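Local structure of xylan esterase, putative, AXE2C (Cellvibrio japonicus, 2WAA) at residues R254-L259 with Q293-N298; H11-S16 with T122-A127. The protein removes acetyl groups from acetylated xylan and glucomannan, thereby helping to break down plant cell wall polysaccharides. All blocks are in the same frame, centred on the assembly; numbering follows the deposited sequence. Where two conformers were deposited one is given.

Contact 1 of 2, residues R254-L259 with Q293-N298; sequences RFVRTL and QQLHSN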
loop_
_atom_site.group_PDB
_atom_site.type_symbol
_atom_site.label_atom_id
_atom_site.label_comp_id
_atom_site.label_asym_id
_atom_site.label_seq_id
_atom_site.Cartn_x
_atom_site.Cartn_y
_atom_site.Cartn_z
ATOM N N ARG A 254 -10.544 19.690 6.420
ATOM C CA ARG A 254 -10.340 19.207 7.772
ATOM C C ARG A 254 -9.396 18.004 7.803
ATOM O O ARG A 254 -8.535 17.922 8.676
ATOM C CB ARG A 254 -11.661 18.933 8.472
ATOM C CG ARG A 254 -11.438 18.609 9.942
ATOM C CD ARG A 254 -12.680 18.738 10.792
ATOM N NE ARG A 254 -12.428 18.206 12.132
ATOM C CZ ARG A 254 -12.649 18.881 13.259
ATOM N NH1 ARG A 254 -13.148 20.113 13.209
ATOM N NH2 ARG A 254 -12.390 18.322 14.431
ATOM N N PHE A 255 -9.526 17.093 6.848
ATOM C CA PHE A 255 -8.597 15.937 6.800
ATOM C C PHE A 255 -7.135 16.342 6.553
ATOM O O PHE A 255 -6.216 15.826 7.205
ATOM C CB PHE A 255 -9.112 14.897 5.770
ATOM C CG PHE A 255 -8.216 13.676 5.641
ATOM C CD1 PHE A 255 -7.955 12.879 6.754
ATOM C CD2 PHE A 255 -7.610 13.357 4.424
ATOM C CE1 PHE A 255 -7.100 11.760 6.653
ATOM C CE2 PHE A 255 -6.767 12.236 4.312
ATOM C CZ PHE A 255 -6.508 11.445 5.441
ATOM N N VAL A 256 -6.888 17.282 5.635
ATOM C CA VAL A 256 -5.516 17.634 5.310
ATOM C C VAL A 256 -4.950 18.390 6.511
ATOM O O VAL A 256 -3.790 18.220 6.839
ATOM C CB VAL A 256 -5.424 18.464 4.034
ATOM C CG1 VAL A 256 -4.012 19.034 3.840
ATOM C CG2 VAL A 256 -5.854 17.591 2.811
ATOM N N ARG A 257 -5.792 19.153 7.212
ATOM C CA ARG A 257 -5.336 19.725 8.483
ATOM C C ARG A 257 -4.859 18.665 9.489
ATOM O O ARG A 257 -3.844 18.856 10.164
ATOM C CB ARG A 257 -6.407 20.629 9.093
ATOM C CG ARG A 257 -6.450 21.957 8.427
ATOM C CD ARG A 257 -7.444 22.923 9.091
ATOM N NE ARG A 257 -7.409 24.149 8.294
ATOM C CZ ARG A 257 -8.473 24.870 7.957
ATOM N NH1 ARG A 257 -9.693 24.505 8.362
ATOM N NH2 ARG A 257 -8.304 25.955 7.195
ATOM N N THR A 258 -5.574 17.542 9.601
ATOM C CA THR A 258 -5.108 16.432 10.409
ATOM C C THR A 258 -3.750 15.898 9.931
ATOM O O THR A 258 -2.830 15.649 10.734
ATOM C CB THR A 258 -6.154 15.274 10.370
ATOM O OG1 THR A 258 -7.386 15.726 10.974
ATOM C CG2 THR A 258 -5.630 14.000 11.117
ATOM N N LEU A 259 -3.608 15.722 8.618
ATOM C CA LEU A 259 -2.353 15.239 8.097
ATOM C C LEU A 259 -1.215 16.203 8.445
ATOM O O LEU A 259 -0.100 15.782 8.797
ATOM C CB LEU A 259 -2.406 15.101 6.576
ATOM C CG LEU A 259 -3.382 14.043 6.090
ATOM C CD1 LEU A 259 -3.343 14.072 4.569
ATOM C CD2 LEU A 259 -2.998 12.627 6.619
ATOM N N GLN A 293 -6.873 26.423 -1.408
ATOM C CA GLN A 293 -7.085 27.838 -1.099
ATOM C C GLN A 293 -7.469 28.030 0.374
ATOM O O GLN A 293 -6.890 28.879 1.081
ATOM C CB GLN A 293 -8.111 28.455 -2.074
ATOM C CG GLN A 293 -8.454 29.905 -1.709
ATOM C CD GLN A 293 -9.004 30.685 -2.887
ATOM O OE1 GLN A 293 -8.494 30.578 -4.009
ATOM N NE2 GLN A 293 -10.029 31.496 -2.639
ATOM N N GLN A 294 -8.395 27.216 0.864
ATOM C CA GLN A 294 -8.792 27.285 2.278
ATOM C C GLN A 294 -7.688 26.890 3.250
ATOM O O GLN A 294 -7.585 27.472 4.330
ATOM C CB GLN A 294 -10.002 26.416 2.567
ATOM C CG GLN A 294 -11.207 26.806 1.736
ATOM C CD GLN A 294 -12.476 26.198 2.246
ATOM O OE1 GLN A 294 -12.456 25.327 3.132
ATOM N NE2 GLN A 294 -13.600 26.642 1.685
ATOM N N LEU A 295 -6.871 25.910 2.871
ATOM C CA LEU A 295 -5.762 25.475 3.722
ATOM C C LEU A 295 -4.699 26.558 3.942
ATOM O O LEU A 295 -4.171 26.694 5.046
ATOM C CB LEU A 295 -5.066 24.244 3.139
ATOM C CG LEU A 295 -5.868 22.952 3.315
ATOM C CD1 LEU A 295 -5.322 21.882 2.378
ATOM C CD2 LEU A 295 -5.941 22.453 4.795
ATOM N N HIS A 296 -4.395 27.304 2.882
ATOM C CA HIS A 296 -3.381 28.349 2.879
ATOM C C HIS A 296 -2.073 27.819 3.429
ATOM O O HIS A 296 -1.463 28.409 4.340
ATOM C CB HIS A 296 -3.812 29.588 3.686
ATOM C CG HIS A 296 -2.972 30.797 3.400
ATOM N ND1 HIS A 296 -3.204 31.623 2.320
ATOM C CD2 HIS A 296 -1.879 31.297 4.027
ATOM C CE1 HIS A 296 -2.296 32.587 2.298
ATOM N NE2 HIS A 296 -1.487 32.419 3.329
ATOM N N SER A 297 -1.629 26.697 2.874
ATOM C CA SER A 297 -0.462 26.018 3.419
ATOM C C SER A 297 0.630 25.987 2.381
ATOM O O SER A 297 0.370 25.641 1.243
ATOM C CB SER A 297 -0.828 24.579 3.773
ATOM O OG SER A 297 0.327 23.867 4.175
ATOM N N ASN A 298 1.851 26.321 2.760
ATOM C CA ASN A 298 2.956 26.203 1.838
ATOM C C ASN A 298 3.529 24.774 1.824
ATOM O O ASN A 298 4.619 24.546 1.291
ATOM C CB ASN A 298 4.073 27.181 2.226
ATOM C CG ASN A 298 4.579 26.990 3.673
ATOM O OD1 ASN A 298 4.217 26.038 4.397
ATOM N ND2 ASN A 298 5.439 27.920 4.103
HETATM O O HOH W 1 -5.059 25.400 7.424
#

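Contact 2 of 2, residues H11-S16 with T122-A127; sequences HTIAAS and TQFLPA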
loop_
_atom_site.group_PDB
_atom_site.type_symbol
_atom_site.label_atom_id
_atom_site.label_comp_id
_atom_site.label_asym_id
_atom_site.label_seq_id
_atom_site.Cartn_x
_atom_site.Cartn_y
_atom_site.Cartn_z
ATOM N N HIS A 11 17.697 -21.993 12.806
ATOM C CA HIS A 11 17.666 -20.777 13.549
ATOM C C HIS A 11 16.298 -20.178 13.296
ATOM O O HIS A 11 15.984 -19.849 12.155
ATOM C CB HIS A 11 18.788 -19.881 13.000
ATOM C CG HIS A 11 20.098 -20.594 12.983
ATOM N ND1 HIS A 11 20.945 -20.612 14.070
ATOM C CD2 HIS A 11 20.657 -21.396 12.047
ATOM C CE1 HIS A 11 22.000 -21.354 13.784
ATOM N NE2 HIS A 11 21.845 -21.851 12.563
ATOM N N THR A 12 15.486 -20.066 14.354
ATOM C CA THR A 12 14.103 -19.587 14.183
ATOM C C THR A 12 13.942 -18.272 14.921
ATOM O O THR A 12 14.386 -18.141 16.081
ATOM C CB THR A 12 13.089 -20.662 14.653
ATOM O OG1 THR A 12 13.251 -21.855 13.882
ATOM C CG2 THR A 12 11.653 -20.215 14.486
ATOM N N ILE A 13 13.386 -17.259 14.240
ATOM C CA ILE A 13 13.105 -15.977 14.877
ATOM C C ILE A 13 11.644 -15.610 14.663
ATOM O O ILE A 13 10.975 -16.104 13.717
ATOM C CB ILE A 13 13.987 -14.839 14.300
ATOM C CG1 ILE A 13 13.703 -14.678 12.793
ATOM C CG2 ILE A 13 15.463 -15.136 14.575
ATOM C CD1 ILE A 13 14.544 -13.526 12.151
ATOM N N ALA A 14 11.134 -14.788 15.584
ATOM C CA ALA A 14 9.769 -14.251 15.426
ATOM C C ALA A 14 9.705 -13.236 14.277
ATOM O O ALA A 14 10.715 -12.636 13.886
ATOM C CB ALA A 14 9.295 -13.584 16.738
ATOM N N ALA A 15 8.503 -13.034 13.739
ATOM C CA ALA A 15 8.319 -12.077 12.674
ATOM C C ALA A 15 8.721 -10.645 13.122
ATOM O O ALA A 15 9.237 -9.845 12.303
ATOM C CB ALA A 15 6.845 -12.114 12.221
ATOM N N SER A 16 8.417 -10.356 14.382
ATOM C CA SER A 16 8.897 -9.164 15.023
ATOM C C SER A 16 10.228 -9.590 15.626
ATOM O O SER A 16 10.315 -10.058 16.747
ATOM C CB SER A 16 7.904 -8.699 16.097
ATOM O OG SER A 16 8.133 -7.351 16.460
ATOM N N THR A 122 23.411 -20.919 8.765
ATOM C CA THR A 122 24.263 -20.403 9.817
ATOM C C THR A 122 23.631 -19.259 10.592
ATOM O O THR A 122 23.541 -19.313 11.831
ATOM C CB THR A 122 25.660 -20.045 9.273
ATOM O OG1 THR A 122 25.532 -19.192 8.153
ATOM C CG2 THR A 122 26.402 -21.315 8.849
ATOM N N GLN A 123 23.175 -18.230 9.888
ATOM C CA GLN A 123 22.654 -17.053 10.577
ATOM C C GLN A 123 21.797 -16.118 9.716
ATOM O O GLN A 123 21.942 -16.060 8.479
ATOM C CB GLN A 123 23.811 -16.231 11.125
ATOM C CG GLN A 123 24.601 -15.562 10.004
ATOM C CD GLN A 123 25.776 -14.759 10.518
ATOM O OE1 GLN A 123 25.627 -13.920 11.407
ATOM N NE2 GLN A 123 26.947 -14.988 9.947
ATOM N N PHE A 124 20.917 -15.382 10.386
ATOM C CA PHE A 124 20.288 -14.251 9.750
ATOM C C PHE A 124 21.340 -13.120 9.785
ATOM O O PHE A 124 21.903 -12.806 10.856
ATOM C CB PHE A 124 19.058 -13.824 10.556
ATOM C CG PHE A 124 17.920 -14.766 10.440
ATOM C CD1 PHE A 124 16.949 -14.543 9.471
ATOM C CD2 PHE A 124 17.832 -15.902 11.257
ATOM C CE1 PHE A 124 15.894 -15.425 9.314
ATOM C CE2 PHE A 124 16.777 -16.787 11.131
ATOM C CZ PHE A 124 15.797 -16.567 10.171
ATOM N N LEU A 125 21.551 -12.471 8.646
ATOM C CA LEU A 125 22.422 -11.289 8.584
ATOM C C LEU A 125 21.631 -10.019 8.983
ATOM O O LEU A 125 20.433 -10.124 9.207
ATOM C CB LEU A 125 23.023 -11.228 7.183
ATOM C CG LEU A 125 23.885 -12.480 6.848
ATOM C CD1 LEU A 125 24.272 -12.444 5.396
ATOM C CD2 LEU A 125 25.137 -12.502 7.699
ATOM N N PRO A 126 22.301 -8.843 9.120
ATOM C CA PRO A 126 21.627 -7.600 9.489
ATOM C C PRO A 126 20.510 -7.313 8.503
ATOM O O PRO A 126 20.629 -7.619 7.306
ATOM C CB PRO A 126 22.716 -6.519 9.327
ATOM C CG PRO A 126 24.003 -7.277 9.602
ATOM C CD PRO A 126 23.743 -8.621 8.892
ATOM N N ALA A 127 19.439 -6.738 9.040
ATOM C CA ALA A 127 18.280 -6.376 8.228
ATOM C C ALA A 127 18.622 -5.556 6.980
ATOM O O ALA A 127 19.498 -4.654 7.009
ATOM C CB ALA A 127 17.270 -5.597 9.098
#

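Contact 1 of 2, residues R254-L259 with Q293-N298
Val256 and Leu295 meet methyl to methyl between two helices, and this is the dense part of the contact. Val256 CG1 lies 3.5 Å from Leu295 CD1, closer than carbons normally pack, and the two side chains cross at about a right angle. The valine's first torsion (chi1 170°) sets CG1 anti to the backbone N, and its branching at CB keeps both methyls close to the helix backbone. Leu295, the last residue of helix 278-295, is longer and reaches toward the other helix with both methyls: CD1 meets the valine, while Leu295 CD2 sits 3.7 Å from Arg257 CG. Both aliphatic residues are buried. Val256 also touches Ile268 of strand 267-270, in the sheet beneath, while Leu295 touches Thr253 on the facing helix.

The outer side is looser and wet. Arg257, an exposed residue, runs past Leu295 in the opposite direction, its chain extended from CG to NE, so that its methylene part lies against the leucine. Contact with the other backbone is made through water 1, which lies at the edge of the guanidinium and in its plane. The water accepts from Arg257 NE at 2.8 Å and donates to Leu295 O, also at 2.8 Å. Arg257 NH2 is 3.3 Å from Gln294 O.

Arginine suits this outer position because its methylenes are apolar and its end is charged. Leu295 ends helix 278-295, with His296 leaving it at positive phi; Arg257 lies near the last carbonyls, where its charge is probably favoured. The chemistry thus implies two helices joined in two ways side by side: by close apolar contact between Val256 and Leu295, and by a water that links Arg257 NE to Leu295 O.

Contact 2 of 2, residues H11-S16 with T122-A127
His11 lays one face of its imidazole over the backbone oxygen of Thr122, which stands 3.1 Å above the ring plane and offset toward the rim. The ring NE2 is not hydrogen-bonded to that oxygen; its main partner is Ser9 OG. Histidine suits the place because NE2 can make this bond, with a weak one to Gly121 O, while the flat ring packs over Thr122 O. The backbone oxygen of the same residue turns to Phe124: His11 O lies 3.3 Å from Phe124 CE2, at the ring edge and in its plane, where the slightly positive aromatic hydrogens should favour an oxygen. Thr12 points the other way, and its hydroxyl bonds to Thr118 OG1. Ile13 faces inward again, as alternation along a strand requires. Its CG1 occupies the crowded position between backbone N and carbonyl carbon (chi1 61°), and the extended arm from there carries CD1 over the Phe124 ring. Ile13 CD1 is 3.7 Å from the centroid of the Phe124 ring and 11° off the normal, a well-centred CH-pi contact. Beside the rim, Ile13 CG2 lies 4.0 Å from Phe124 CE2, so the branched isoleucine reaches both the centre and the border of the ring.

Strand 10-14 pairs antiparallel with strand 112-119, whereas strand 123-124, entered by a corner at Thr122, pairs with strand 42-48 of the other sheet. Thr122 and Gln123 form a classic beta bulge opposite Ala48. Phe124 therefore spans the interior of the N-terminal beta-sandwich, touching Leu117 and Leu119 of one sheet and Thr45 and Val47 of the other.

Overall arrangement
The two contacts belong to different domains of the enzyme. Contact 2 joins the sheets of the N-terminal beta-sandwich, and contact 1 joins two helices beside the parallel sheet of the SGNH-type hydrolase domain. They lie on opposite sides of the chain's centre: the centre of contact 2 is about 25 Å, and that of contact 1 about 23 Å, from it. The centres of contacts 1 and 2 are about 43 Å apart, and the nearest atoms of contacts 1 and 2 about 25 Å. In sequence, contact 2 closes before contact 1 opens. Each is packing within its own domain, away from the inferred catalytic residues Ser141, Asp314 and His316 and from Gly186 and Asn236, thought to stabilise the transition state.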